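Local coordinates for reticulocyte binding protein (Streptococcus agalactiae COH1, PDB 3FAW) that is a cell-wall-anchored pullulanase of group B Streptococcus that probably hydrolyses the alpha-1,6 linkages of pullulan and related alpha-glucans, at residues T49-S54 against G105-S110; K68-T73 against L94-D99; S720-V725 against A750-A755; Q545-N550 against L735-Q740; K240-N245 against K363-R368. All blocks are in the same frame, centred on the assembly; numbering follows the deposited sequence.

Overall arrangement
The five contacts fall at three separate places of a multidomain glucan hydrolase. Interactions 1 and 2, with centres about 7 Å apart, share the interior of the N-terminal beta domain; they are stitched together by backbone pairing, I51 O lying 2.7 Å from I96 N. Interactions 3 and 4, with centres about 6 Å apart, share the C-terminal sheet, where V751 N lies 2.8 Å from Y739 O; interaction 4 also brings in a helix from the catalytic barrel. Interaction 5 stands alone beside a calcium ion, where the barrel meets a second beta domain. Its centre is about 45 Å from that of interaction 1 and 52 Å from that of interaction 4.

Interaction 1. Residues T49-S54 against G105-S110; sequences TSIQAS and GHFNIS
I51 and F107 mark the closest backbone approach, their CA atoms 9.2 Å apart, too far for backbone pairing; the chains of 49-54 and 105-110 run broadly the same way and meet through side chains alone. Both belong to the N-terminal all-beta domain, in which strands 40-47 and 114-120, first and last in the order across the sheet, also pair with each other; the contact spans the inside of that fold. I51 does most of the reaching. Its CG1 lies opposite the carbonyl carbon and its chi2 is fully extended at -180°, which carries CD1 well out from strand 50-55. There this one methyl meets two partners. It lies 4.2 Å from CB of F107, with the two side chains crossing at about a right angle. The second partner is the CD1 methyl of I109, also 4.2 Å from CD1 of I51; I109 is folded (chi2 -53°) where I51 is straight. A53, two residues along the same strand, turns its small CB toward this side too but stands slightly farther off. No hydrogen bond links the two segments, and some of their backbone atoms bond to neighbours instead: I51 pairs with I96 of the adjacent strand, while F107 N donates to OG1 of T118. The F107 ring has further neighbours. F100 meets it edge-to-face, and G105, which precedes a cis peptide bond, places its CA 3.8 Å above one face of the ring, displaced toward the rim.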
# COMPACT_ATOMS: atom_id res chain seq x y z
N THR A 49 -10.60 -14.03 37.19
CA THR A 49 -10.34 -13.87 38.62
C THR A 49 -9.33 -12.76 38.95
O THR A 49 -8.68 -12.81 40.01
CB THR A 49 -9.84 -15.20 39.23
OG1 THR A 49 -8.59 -15.57 38.63
CG2 THR A 49 -10.87 -16.32 39.01
N SER A 50 -9.19 -11.76 38.09
CA SER A 50 -8.18 -10.71 38.31
C SER A 50 -8.57 -9.33 37.77
O SER A 50 -9.02 -9.19 36.63
CB SER A 50 -6.83 -11.14 37.70
OG SER A 50 -5.78 -10.32 38.18
N ILE A 51 -8.38 -8.31 38.62
CA ILE A 51 -8.59 -6.91 38.25
C ILE A 51 -7.39 -6.05 38.64
O ILE A 51 -6.97 -6.08 39.80
CB ILE A 51 -9.86 -6.34 38.92
CG1 ILE A 51 -11.12 -6.98 38.32
CG2 ILE A 51 -9.92 -4.81 38.78
CD1 ILE A 51 -12.42 -6.47 38.92
N GLN A 52 -6.84 -5.30 37.69
CA GLN A 52 -5.75 -4.38 37.98
C GLN A 52 -6.28 -2.95 38.17
O GLN A 52 -6.97 -2.43 37.30
CB GLN A 52 -4.65 -4.42 36.91
CG GLN A 52 -5.08 -4.13 35.48
CD GLN A 52 -3.89 -3.93 34.55
OE1 GLN A 52 -2.83 -4.53 34.73
NE2 GLN A 52 -4.08 -3.09 33.54
N ALA A 53 -5.96 -2.36 39.32
CA ALA A 53 -6.40 -1.01 39.67
C ALA A 53 -5.20 -0.08 39.70
O ALA A 53 -4.23 -0.34 40.42
CB ALA A 53 -7.10 -1.01 41.02
N SER A 54 -5.26 1.01 38.94
CA SER A 54 -4.17 1.98 38.88
C SER A 54 -4.36 3.08 39.93
O SER A 54 -5.46 3.60 40.10
CB SER A 54 -4.06 2.58 37.49
OG SER A 54 -2.91 3.39 37.39
N GLY A 105 -20.71 -8.27 35.86
CA GLY A 105 -19.89 -7.07 35.69
C GLY A 105 -20.69 -5.99 34.98
O GLY A 105 -21.83 -6.24 34.58
N HIS A 106 -20.14 -4.79 34.81
CA HIS A 106 -18.79 -4.44 35.24
C HIS A 106 -18.74 -4.18 36.74
O HIS A 106 -19.76 -3.90 37.36
CB HIS A 106 -18.31 -3.18 34.52
CG HIS A 106 -18.21 -3.34 33.03
ND1 HIS A 106 -19.04 -2.66 32.15
CD2 HIS A 106 -17.39 -4.09 32.27
CE1 HIS A 106 -18.72 -2.99 30.91
NE2 HIS A 106 -17.72 -3.86 30.96
N PHE A 107 -17.54 -4.27 37.31
CA PHE A 107 -17.36 -4.11 38.75
C PHE A 107 -16.99 -2.67 39.13
O PHE A 107 -16.35 -1.96 38.36
CB PHE A 107 -16.35 -5.13 39.25
CG PHE A 107 -16.79 -6.55 39.02
CD1 PHE A 107 -17.57 -7.21 39.96
CD2 PHE A 107 -16.47 -7.21 37.84
CE1 PHE A 107 -18.00 -8.50 39.74
CE2 PHE A 107 -16.91 -8.50 37.62
CZ PHE A 107 -17.67 -9.15 38.57
N ASN A 108 -17.44 -2.26 40.31
CA ASN A 108 -17.07 -0.96 40.87
C ASN A 108 -15.97 -1.14 41.91
O ASN A 108 -16.15 -1.86 42.89
CB ASN A 108 -18.28 -0.28 41.52
CG ASN A 108 -17.99 1.16 41.93
OD1 ASN A 108 -17.91 2.05 41.10
ND2 ASN A 108 -17.82 1.37 43.24
N ILE A 109 -14.83 -0.50 41.67
CA ILE A 109 -13.73 -0.49 42.63
C ILE A 109 -13.77 0.84 43.37
O ILE A 109 -13.90 1.89 42.74
CB ILE A 109 -12.36 -0.67 41.94
CG1 ILE A 109 -12.42 -1.79 40.88
CG2 ILE A 109 -11.29 -0.98 42.97
CD1 ILE A 109 -12.95 -3.11 41.39
N SER A 110 -13.67 0.80 44.69
CA SER A 110 -13.75 2.02 45.50
C SER A 110 -12.65 2.11 46.55
O SER A 110 -12.22 1.10 47.12
CB SER A 110 -15.12 2.15 46.17
OG SER A 110 -15.37 1.09 47.06

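Interaction 2. Residues K68-T73 against L94-D99; sequences KELKVT and LIIKGD
L70 and L94 meet tip to tip at the heart of this contact, which lies inside the N-terminal beta domain between strand 93-98 and the chain that leads into and forms strand 71-73. The two strands are not neighbours in the sheet: strand 79-88 runs between them, and the CA atoms of V72 and I96 remain 9.3 Å apart. The contact across this gap is entirely apolar. CD2 of L70 lies only 3.4 Å from CD2 of L94, closer than usual for two methyl groups, so packing is tight here. Each leucine extends CG away from its own backbone N (chi1 -166° in L70, -178° in L94), and this sends the branched ends toward one another. The same L70 methyl also meets the end of I96, whose CD1 is 3.8 Å away, again tip to tip. V72 adds a looser touch, CG2 to CG2 of I96 at 4.3 Å. I82 of the intervening strand packs on both L70 and I96.

Polar interactions belong to the surroundings. K71 pairs its backbone with S110 and gives its carbonyl to the S110 hydroxyl, V72 pairs with I80, and E69 OE2 takes a hydrogen bond from N112 N. The chemistry is therefore divided: backbone bonds join neighbouring strands, while buried aliphatic groups, with no hydrogen bond across the segments, meet by shape and exclusion of water.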
# COMPACT_ATOMS: atom_id res chain seq x y z
N LYS A 68 -8.00 -3.17 54.64
CA LYS A 68 -8.99 -2.09 55.00
C LYS A 68 -9.88 -1.34 54.01
O LYS A 68 -11.09 -1.62 53.94
CB LYS A 68 -8.36 -1.12 56.04
CG LYS A 68 -7.30 -1.79 56.96
CD LYS A 68 -7.51 -1.52 58.45
CE LYS A 68 -6.28 -1.92 59.27
NZ LYS A 68 -5.22 -0.87 59.25
N GLU A 69 -9.33 -0.38 53.29
CA GLU A 69 -10.15 0.62 52.60
C GLU A 69 -10.74 0.15 51.27
O GLU A 69 -11.82 0.60 50.87
CB GLU A 69 -9.31 1.88 52.38
CG GLU A 69 -10.06 3.04 51.75
CD GLU A 69 -11.22 3.54 52.59
OE1 GLU A 69 -11.14 3.47 53.83
OE2 GLU A 69 -12.21 4.02 51.99
N LEU A 70 -10.05 -0.76 50.59
CA LEU A 70 -10.45 -1.21 49.25
C LEU A 70 -11.69 -2.10 49.29
O LEU A 70 -11.74 -3.07 50.05
CB LEU A 70 -9.29 -1.97 48.59
CG LEU A 70 -9.40 -2.23 47.09
CD1 LEU A 70 -9.18 -0.94 46.30
CD2 LEU A 70 -8.39 -3.29 46.67
N LYS A 71 -12.69 -1.76 48.48
CA LYS A 71 -13.90 -2.57 48.34
C LYS A 71 -14.33 -2.71 46.88
O LYS A 71 -14.19 -1.77 46.10
CB LYS A 71 -15.04 -1.98 49.18
CG LYS A 71 -14.84 -2.13 50.68
CD LYS A 71 -16.02 -1.58 51.47
CE LYS A 71 -15.73 -1.61 52.96
NZ LYS A 71 -16.81 -0.94 53.75
N VAL A 72 -14.84 -3.88 46.54
CA VAL A 72 -15.30 -4.20 45.19
C VAL A 72 -16.77 -4.60 45.23
O VAL A 72 -17.18 -5.40 46.07
CB VAL A 72 -14.50 -5.36 44.59
CG1 VAL A 72 -14.99 -5.68 43.18
CG2 VAL A 72 -13.01 -5.05 44.58
N THR A 73 -17.57 -4.04 44.31
CA THR A 73 -18.97 -4.43 44.18
C THR A 73 -19.33 -4.72 42.73
O THR A 73 -18.61 -4.32 41.81
CB THR A 73 -19.93 -3.35 44.75
OG1 THR A 73 -19.77 -2.13 44.03
CG2 THR A 73 -19.65 -3.10 46.24
N LEU A 94 -2.40 -2.00 41.72
CA LEU A 94 -2.79 -3.01 42.68
C LEU A 94 -3.54 -4.12 41.94
O LEU A 94 -4.56 -3.86 41.30
CB LEU A 94 -3.69 -2.38 43.74
CG LEU A 94 -4.19 -3.25 44.89
CD1 LEU A 94 -3.03 -3.63 45.80
CD2 LEU A 94 -5.27 -2.51 45.66
N ILE A 95 -3.02 -5.34 42.02
CA ILE A 95 -3.69 -6.49 41.39
C ILE A 95 -4.63 -7.13 42.42
O ILE A 95 -4.20 -7.56 43.48
CB ILE A 95 -2.68 -7.53 40.85
CG1 ILE A 95 -1.67 -6.86 39.91
CG2 ILE A 95 -3.40 -8.66 40.12
CD1 ILE A 95 -0.45 -6.30 40.61
N ILE A 96 -5.92 -7.16 42.08
CA ILE A 96 -6.98 -7.60 42.99
C ILE A 96 -7.51 -8.96 42.52
O ILE A 96 -7.93 -9.09 41.37
CB ILE A 96 -8.15 -6.58 43.02
CG1 ILE A 96 -7.64 -5.16 43.27
CG2 ILE A 96 -9.17 -6.97 44.08
CD1 ILE A 96 -8.64 -4.07 42.94
N LYS A 97 -7.51 -9.94 43.43
CA LYS A 97 -7.95 -11.31 43.13
C LYS A 97 -9.29 -11.63 43.79
O LYS A 97 -9.58 -11.19 44.90
CB LYS A 97 -6.92 -12.33 43.60
CG LYS A 97 -5.55 -12.20 42.94
CD LYS A 97 -4.59 -13.24 43.50
CE LYS A 97 -3.14 -12.91 43.15
NZ LYS A 97 -2.87 -13.07 41.69
N GLY A 98 -10.09 -12.43 43.09
CA GLY A 98 -11.42 -12.85 43.55
C GLY A 98 -12.19 -13.51 42.42
O GLY A 98 -11.63 -13.74 41.35
N ASP A 99 -13.46 -13.81 42.64
CA ASP A 99 -14.31 -14.41 41.61
C ASP A 99 -15.12 -13.31 40.93
O ASP A 99 -16.13 -12.85 41.46
CB ASP A 99 -15.23 -15.48 42.23
CG ASP A 99 -15.99 -16.29 41.17
OD1 ASP A 99 -16.17 -15.82 40.03
OD2 ASP A 99 -16.42 -17.41 41.50

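Interaction 3. Residues S720-V725 against A750-A755; sequences SLITEV and AVFVNA
I722 meets A750 and F752 through a single methyl group, and this is the packed part of the contact. Its CD1 lies 4.2 Å from CB of A750 and equally far, 4.2 Å, from CZ of F752. The isoleucine crosses the phenylalanine side chain at about a right angle and touches only its far end. Chi2 of 171° stretches I722 so that CD1 can span the gap, since the CA atoms of I722 and A750 are 8.7 Å apart. Beyond I722 the contact gives way quickly. T723 sits at the centre of an inverse gamma turn, closed by a weak bond from E724 N to I722 O, and the chain swings off so that E724 and V725, both exposed, make no contact with 750-755.

What separates the two segments is strand 736-742, the strand between them in the antiparallel C-terminal sheet. A738 of that strand pairs its backbone with I722 and is touched by the side chains of both I722 and F752, so the contact bridges over a small residue. L764 and L771 add to the cover of I722, while V751 and V753, alternating with F752, pack against helix 590-609.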
# COMPACT_ATOMS: atom_id res chain seq x y z
N SER A 720 29.29 -10.82 -10.31
CA SER A 720 30.59 -10.27 -9.93
C SER A 720 30.79 -8.83 -10.38
O SER A 720 30.15 -8.36 -11.33
CB SER A 720 31.71 -11.17 -10.48
OG SER A 720 31.57 -11.40 -11.87
N LEU A 721 31.69 -8.13 -9.69
CA LEU A 721 31.94 -6.71 -9.94
C LEU A 721 33.13 -6.52 -10.88
O LEU A 721 34.27 -6.84 -10.52
CB LEU A 721 32.21 -5.99 -8.61
CG LEU A 721 32.43 -4.48 -8.66
CD1 LEU A 721 31.20 -3.76 -9.18
CD2 LEU A 721 32.81 -3.96 -7.28
N ILE A 722 32.87 -6.02 -12.08
CA ILE A 722 33.93 -5.78 -13.06
C ILE A 722 34.76 -4.56 -12.64
O ILE A 722 35.99 -4.62 -12.61
CB ILE A 722 33.36 -5.56 -14.47
CG1 ILE A 722 32.64 -6.82 -14.96
CG2 ILE A 722 34.48 -5.18 -15.44
CD1 ILE A 722 31.87 -6.63 -16.25
N THR A 723 34.08 -3.46 -12.33
CA THR A 723 34.75 -2.25 -11.87
C THR A 723 35.06 -2.30 -10.37
O THR A 723 34.42 -1.62 -9.57
CB THR A 723 33.89 -1.00 -12.16
OG1 THR A 723 32.61 -1.15 -11.52
CG2 THR A 723 33.69 -0.81 -13.66
N GLU A 724 36.05 -3.10 -10.00
CA GLU A 724 36.56 -3.10 -8.62
C GLU A 724 37.41 -1.85 -8.41
O GLU A 724 37.97 -1.31 -9.36
CB GLU A 724 37.38 -4.35 -8.33
CG GLU A 724 36.57 -5.63 -8.37
CD GLU A 724 37.32 -6.82 -7.81
OE1 GLU A 724 38.55 -6.90 -8.00
OE2 GLU A 724 36.68 -7.69 -7.18
N VAL A 725 37.50 -1.41 -7.16
CA VAL A 725 38.27 -0.20 -6.83
C VAL A 725 39.72 -0.41 -7.23
O VAL A 725 40.34 -1.39 -6.82
CB VAL A 725 38.19 0.14 -5.33
CG1 VAL A 725 38.98 1.41 -5.03
CG2 VAL A 725 36.74 0.32 -4.90
N ALA A 750 26.87 -8.95 -19.35
CA ALA A 750 27.62 -7.89 -18.66
C ALA A 750 26.96 -6.54 -18.87
O ALA A 750 26.69 -6.14 -20.00
CB ALA A 750 29.06 -7.85 -19.17
N VAL A 751 26.70 -5.83 -17.76
CA VAL A 751 26.05 -4.52 -17.78
C VAL A 751 27.04 -3.42 -17.41
O VAL A 751 27.70 -3.50 -16.37
CB VAL A 751 24.87 -4.46 -16.77
CG1 VAL A 751 24.11 -3.14 -16.91
CG2 VAL A 751 23.94 -5.66 -16.95
N PHE A 752 27.13 -2.39 -18.26
CA PHE A 752 28.01 -1.24 -18.04
C PHE A 752 27.17 0.03 -17.95
O PHE A 752 26.37 0.30 -18.84
CB PHE A 752 29.00 -1.09 -19.19
CG PHE A 752 29.86 -2.31 -19.42
CD1 PHE A 752 31.13 -2.39 -18.86
CD2 PHE A 752 29.42 -3.36 -20.21
CE1 PHE A 752 31.93 -3.50 -19.08
CE2 PHE A 752 30.21 -4.47 -20.43
CZ PHE A 752 31.47 -4.54 -19.86
N VAL A 753 27.35 0.80 -16.88
CA VAL A 753 26.65 2.09 -16.72
C VAL A 753 27.65 3.21 -16.44
O VAL A 753 28.18 3.32 -15.33
CB VAL A 753 25.63 2.04 -15.55
CG1 VAL A 753 25.03 3.42 -15.31
CG2 VAL A 753 24.53 1.02 -15.84
N ASN A 754 27.92 4.03 -17.46
CA ASN A 754 28.69 5.25 -17.28
C ASN A 754 27.74 6.42 -16.99
O ASN A 754 27.17 7.00 -17.91
CB ASN A 754 29.56 5.57 -18.50
CG ASN A 754 30.47 6.78 -18.28
OD1 ASN A 754 30.59 7.29 -17.16
ND2 ASN A 754 31.10 7.26 -19.35
N ALA A 755 27.59 6.74 -15.71
CA ALA A 755 26.77 7.88 -15.29
C ALA A 755 27.60 9.17 -15.18
O ALA A 755 27.09 10.19 -14.72
CB ALA A 755 26.08 7.58 -13.96

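Interaction 4. Residues Q545-N550 against L735-Q740; sequences QGIFKN and LVIAYQ
I547 and F548 present one side of helix 545-550 to I737 and Y739 of strand 736-740; the short axes approach to 9.8 Å and their directions differ by 40°. In chain order the helix lies between barrel strands 513-516 and 566-568, so the contact joins the catalytic TIM barrel to the C-terminal beta domain, a domain pairing familiar from the alpha-amylase family. I737 makes the closest approach. With chi1 -164° and chi2 168° its chain is nearly straight, and CD1 comes within 3.6 Å of CG2 of I547. That same methyl also reaches the helix backbone, 4.0 Å from F548 N. I547 meets it with its CG2 branch near the main chain, while the end of its side chain leads away; the residue also packs on S523 and L524 of helix 518-525. F548 works differently, using the far part of its ring: CE1 lies 4.1 Å from CB of Y739, the two side chains crossing obliquely. L721 of the edge strand packs on both F548 and I737. The hydroxyl of Y739 takes no part here, being hydrogen-bonded to T610 OG1. With no hydrogen bond between the segments, the domains are joined at this point by hydrocarbon contact, which depends on fit more than on direction.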
# COMPACT_ATOMS: atom_id res chain seq x y z
N GLN A 545 30.87 -0.42 -3.99
CA GLN A 545 30.58 -1.67 -3.28
C GLN A 545 29.13 -1.68 -2.80
O GLN A 545 28.43 -2.68 -2.96
CB GLN A 545 31.55 -1.86 -2.11
CG GLN A 545 31.64 -3.30 -1.60
CD GLN A 545 32.17 -4.28 -2.65
OE1 GLN A 545 31.70 -5.52 -2.57
NE2 GLN A 545 32.97 -3.93 -3.51
N GLY A 546 28.69 -0.56 -2.23
CA GLY A 546 27.30 -0.40 -1.80
C GLY A 546 26.31 -0.49 -2.94
O GLY A 546 25.27 -1.13 -2.81
N ILE A 547 26.63 0.17 -4.06
CA ILE A 547 25.83 0.08 -5.29
C ILE A 547 25.79 -1.37 -5.77
O ILE A 547 24.72 -1.89 -6.07
CB ILE A 547 26.41 0.98 -6.43
CG1 ILE A 547 26.42 2.46 -6.03
CG2 ILE A 547 25.60 0.84 -7.72
CD1 ILE A 547 25.05 3.08 -5.91
N PHE A 548 26.95 -2.01 -5.82
CA PHE A 548 27.07 -3.39 -6.28
C PHE A 548 26.24 -4.34 -5.41
O PHE A 548 25.52 -5.19 -5.93
CB PHE A 548 28.53 -3.85 -6.30
CG PHE A 548 28.71 -5.28 -6.74
CD1 PHE A 548 28.24 -5.71 -7.97
CD2 PHE A 548 29.34 -6.20 -5.91
CE1 PHE A 548 28.40 -7.03 -8.38
CE2 PHE A 548 29.50 -7.53 -6.31
CZ PHE A 548 29.03 -7.94 -7.55
N LYS A 549 26.35 -4.19 -4.10
CA LYS A 549 25.56 -4.99 -3.16
C LYS A 549 24.05 -4.76 -3.32
O LYS A 549 23.27 -5.70 -3.22
CB LYS A 549 26.01 -4.73 -1.72
CG LYS A 549 27.36 -5.38 -1.40
CD LYS A 549 28.02 -4.78 -0.17
CE LYS A 549 29.32 -5.52 0.17
NZ LYS A 549 30.15 -4.79 1.17
N ASN A 550 23.65 -3.51 -3.58
CA ASN A 550 22.24 -3.22 -3.91
C ASN A 550 21.79 -3.96 -5.18
O ASN A 550 20.74 -4.59 -5.19
CB ASN A 550 21.99 -1.72 -4.05
CG ASN A 550 21.66 -1.04 -2.73
OD1 ASN A 550 22.27 -0.04 -2.36
ND2 ASN A 550 20.68 -1.59 -2.02
N LEU A 735 31.08 7.32 -10.39
CA LEU A 735 29.86 7.49 -11.18
C LEU A 735 29.76 6.51 -12.36
O LEU A 735 28.87 6.63 -13.20
CB LEU A 735 29.80 8.92 -11.74
CG LEU A 735 29.69 10.06 -10.72
CD1 LEU A 735 29.93 11.39 -11.40
CD2 LEU A 735 28.34 10.04 -10.03
N VAL A 736 30.68 5.55 -12.42
CA VAL A 736 30.60 4.47 -13.41
C VAL A 736 30.66 3.13 -12.68
O VAL A 736 31.35 2.99 -11.67
CB VAL A 736 31.73 4.56 -14.48
CG1 VAL A 736 33.07 4.75 -13.82
CG2 VAL A 736 31.73 3.32 -15.39
N ILE A 737 29.90 2.16 -13.18
CA ILE A 737 29.92 0.81 -12.62
C ILE A 737 29.64 -0.23 -13.71
O ILE A 737 28.93 0.04 -14.67
CB ILE A 737 28.89 0.65 -11.45
CG1 ILE A 737 29.20 -0.60 -10.62
CG2 ILE A 737 27.45 0.62 -11.96
CD1 ILE A 737 28.43 -0.67 -9.32
N ALA A 738 30.23 -1.41 -13.56
CA ALA A 738 30.00 -2.52 -14.48
C ALA A 738 29.95 -3.83 -13.71
O ALA A 738 30.75 -4.04 -12.79
CB ALA A 738 31.07 -2.57 -15.55
N TYR A 739 29.03 -4.70 -14.09
CA TYR A 739 28.89 -6.01 -13.44
C TYR A 739 28.48 -7.10 -14.40
O TYR A 739 27.82 -6.85 -15.41
CB TYR A 739 27.89 -5.95 -12.27
CG TYR A 739 26.60 -5.22 -12.56
CD1 TYR A 739 25.43 -5.92 -12.91
CD2 TYR A 739 26.53 -3.84 -12.46
CE1 TYR A 739 24.24 -5.24 -13.16
CE2 TYR A 739 25.36 -3.16 -12.71
CZ TYR A 739 24.22 -3.85 -13.05
OH TYR A 739 23.06 -3.14 -13.29
N GLN A 740 28.87 -8.33 -14.06
CA GLN A 740 28.60 -9.50 -14.89
C GLN A 740 27.74 -10.50 -14.12
O GLN A 740 27.97 -10.76 -12.94
CB GLN A 740 29.90 -10.16 -15.31
CG GLN A 740 29.74 -11.20 -16.40
CD GLN A 740 31.03 -11.97 -16.64
OE1 GLN A 740 31.71 -11.65 -17.73
NE2 GLN A 740 31.40 -12.85 -15.86

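Interaction 5. Residues K240-N245 against K363-R368; sequences KAAFVN and KDPSAR. With CA (calcium ion), chain B.
A242 and V244 turn their side chains toward P365, joining the beta domain that holds the CBM48 module to the catalytic TIM barrel. The CB of A242 lies 3.5 Å from CB of P365, with CG of the ring also close by. V244, two residues on, comes at a slant to the proline. Its CG1, opposite the carbonyl carbon (chi1 -68°), touches CB of P365 at 3.9 Å. That same methyl rests 3.6 Å from OG of S366, an apolar group set against a hydroxyl that has its polar partner elsewhere. One water links the segments instead: it accepts from N245 N at 2.9 Å and is hydrogen-bonded to S366 OG at 2.8 Å. S366 is gripped from its own side too. OD1 of D364 takes a capping bond from S366 N at 3.1 Å. The donor stands above the carboxylate plane, 43° out of it. The bond is also bent, with an N-H...O angle of 146°. Y202 packs on both A242 and P365, and its hydroxyl also binds the nearby calcium ion. K165 O, also from the beta domain, binds the metal too, so the ion ties the two domains together alongside the apolar contact. Four waters fill out the shell, and the barrel contributes the backbone carbonyl of K363, whose O lies 2.3 Å from the calcium.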
# COMPACT_ATOMS: atom_id res chain seq x y z
N LYS A 240 -23.33 4.25 3.62
CA LYS A 240 -24.26 3.22 4.02
C LYS A 240 -23.89 1.90 3.33
O LYS A 240 -23.52 1.90 2.16
CB LYS A 240 -25.70 3.62 3.65
CG LYS A 240 -26.16 4.92 4.29
CD LYS A 240 -27.60 5.25 3.90
CE LYS A 240 -28.03 6.62 4.40
NZ LYS A 240 -27.42 7.73 3.60
N ALA A 241 -23.97 0.80 4.07
CA ALA A 241 -23.70 -0.52 3.49
C ALA A 241 -24.80 -0.91 2.50
O ALA A 241 -25.89 -0.33 2.51
CB ALA A 241 -23.58 -1.57 4.59
N ALA A 242 -24.50 -1.87 1.63
CA ALA A 242 -25.46 -2.31 0.61
C ALA A 242 -25.61 -3.82 0.64
O ALA A 242 -24.64 -4.54 0.92
CB ALA A 242 -25.02 -1.86 -0.78
N PHE A 243 -26.81 -4.30 0.35
CA PHE A 243 -27.06 -5.74 0.23
C PHE A 243 -26.73 -6.18 -1.19
O PHE A 243 -27.42 -5.79 -2.13
CB PHE A 243 -28.51 -6.10 0.58
CG PHE A 243 -28.90 -5.76 2.00
CD1 PHE A 243 -28.19 -6.27 3.07
CD2 PHE A 243 -30.00 -4.95 2.25
CE1 PHE A 243 -28.55 -5.96 4.37
CE2 PHE A 243 -30.37 -4.63 3.56
CZ PHE A 243 -29.64 -5.14 4.62
N VAL A 244 -25.67 -6.97 -1.33
CA VAL A 244 -25.24 -7.51 -2.63
C VAL A 244 -24.81 -8.98 -2.54
O VAL A 244 -24.53 -9.50 -1.45
CB VAL A 244 -24.08 -6.69 -3.24
CG1 VAL A 244 -24.56 -5.30 -3.65
CG2 VAL A 244 -22.89 -6.60 -2.28
N ASN A 245 -24.74 -9.62 -3.70
CA ASN A 245 -24.28 -11.00 -3.83
C ASN A 245 -23.10 -11.06 -4.82
O ASN A 245 -23.30 -11.28 -6.02
CB ASN A 245 -25.44 -11.90 -4.29
CG ASN A 245 -25.14 -13.38 -4.12
OD1 ASN A 245 -23.98 -13.81 -4.10
ND2 ASN A 245 -26.19 -14.18 -3.97
N LYS A 363 -24.44 4.54 -8.17
CA LYS A 363 -25.73 4.36 -7.49
C LYS A 363 -26.24 2.91 -7.51
O LYS A 363 -27.18 2.59 -6.79
CB LYS A 363 -26.77 5.32 -8.08
CG LYS A 363 -26.51 6.78 -7.70
CD LYS A 363 -27.07 7.77 -8.71
CE LYS A 363 -28.57 7.83 -8.69
NZ LYS A 363 -29.11 8.91 -9.57
N ASP A 364 -25.61 2.05 -8.32
CA ASP A 364 -25.88 0.61 -8.33
C ASP A 364 -24.72 -0.10 -7.61
O ASP A 364 -23.63 -0.20 -8.16
CB ASP A 364 -26.01 0.13 -9.78
CG ASP A 364 -26.27 -1.38 -9.90
OD1 ASP A 364 -26.24 -2.10 -8.88
OD2 ASP A 364 -26.49 -1.84 -11.04
N PRO A 365 -24.95 -0.62 -6.38
CA PRO A 365 -23.85 -1.20 -5.60
C PRO A 365 -23.27 -2.51 -6.17
O PRO A 365 -22.17 -2.90 -5.80
CB PRO A 365 -24.47 -1.42 -4.22
CG PRO A 365 -25.92 -1.55 -4.46
CD PRO A 365 -26.24 -0.70 -5.66
N SER A 366 -24.01 -3.17 -7.05
CA SER A 366 -23.53 -4.40 -7.68
C SER A 366 -22.55 -4.12 -8.82
O SER A 366 -21.69 -4.95 -9.11
CB SER A 366 -24.72 -5.22 -8.20
OG SER A 366 -25.49 -5.72 -7.12
N ALA A 367 -22.67 -2.95 -9.44
CA ALA A 367 -21.90 -2.63 -10.65
C ALA A 367 -20.39 -2.68 -10.43
O ALA A 367 -19.68 -3.35 -11.18
CB ALA A 367 -22.31 -1.26 -11.18
N ARG A 368 -19.90 -1.99 -9.40
CA ARG A 368 -18.45 -1.89 -9.15
C ARG A 368 -17.76 -3.24 -8.92
O ARG A 368 -16.59 -3.40 -9.28
CB ARG A 368 -18.17 -0.96 -7.97
CG ARG A 368 -18.77 -1.42 -6.64
CD ARG A 368 -19.73 -0.40 -6.10
NE ARG A 368 -19.23 0.32 -4.95
CZ ARG A 368 -19.73 1.48 -4.53
NH1 ARG A 368 -20.71 2.10 -5.17
NH2 ARG A 368 -19.21 2.04 -3.45
CA CA B . -29.21 2.62 -5.79
O HOH W 1 -25.87 -8.27 -5.96
O HOH W 2 -30.31 4.09 -7.41
O HOH W 3 -29.05 4.78 -4.77
O HOH W 4 -30.07 1.08 -7.51
O HOH W 5 -29.31 0.25 -4.97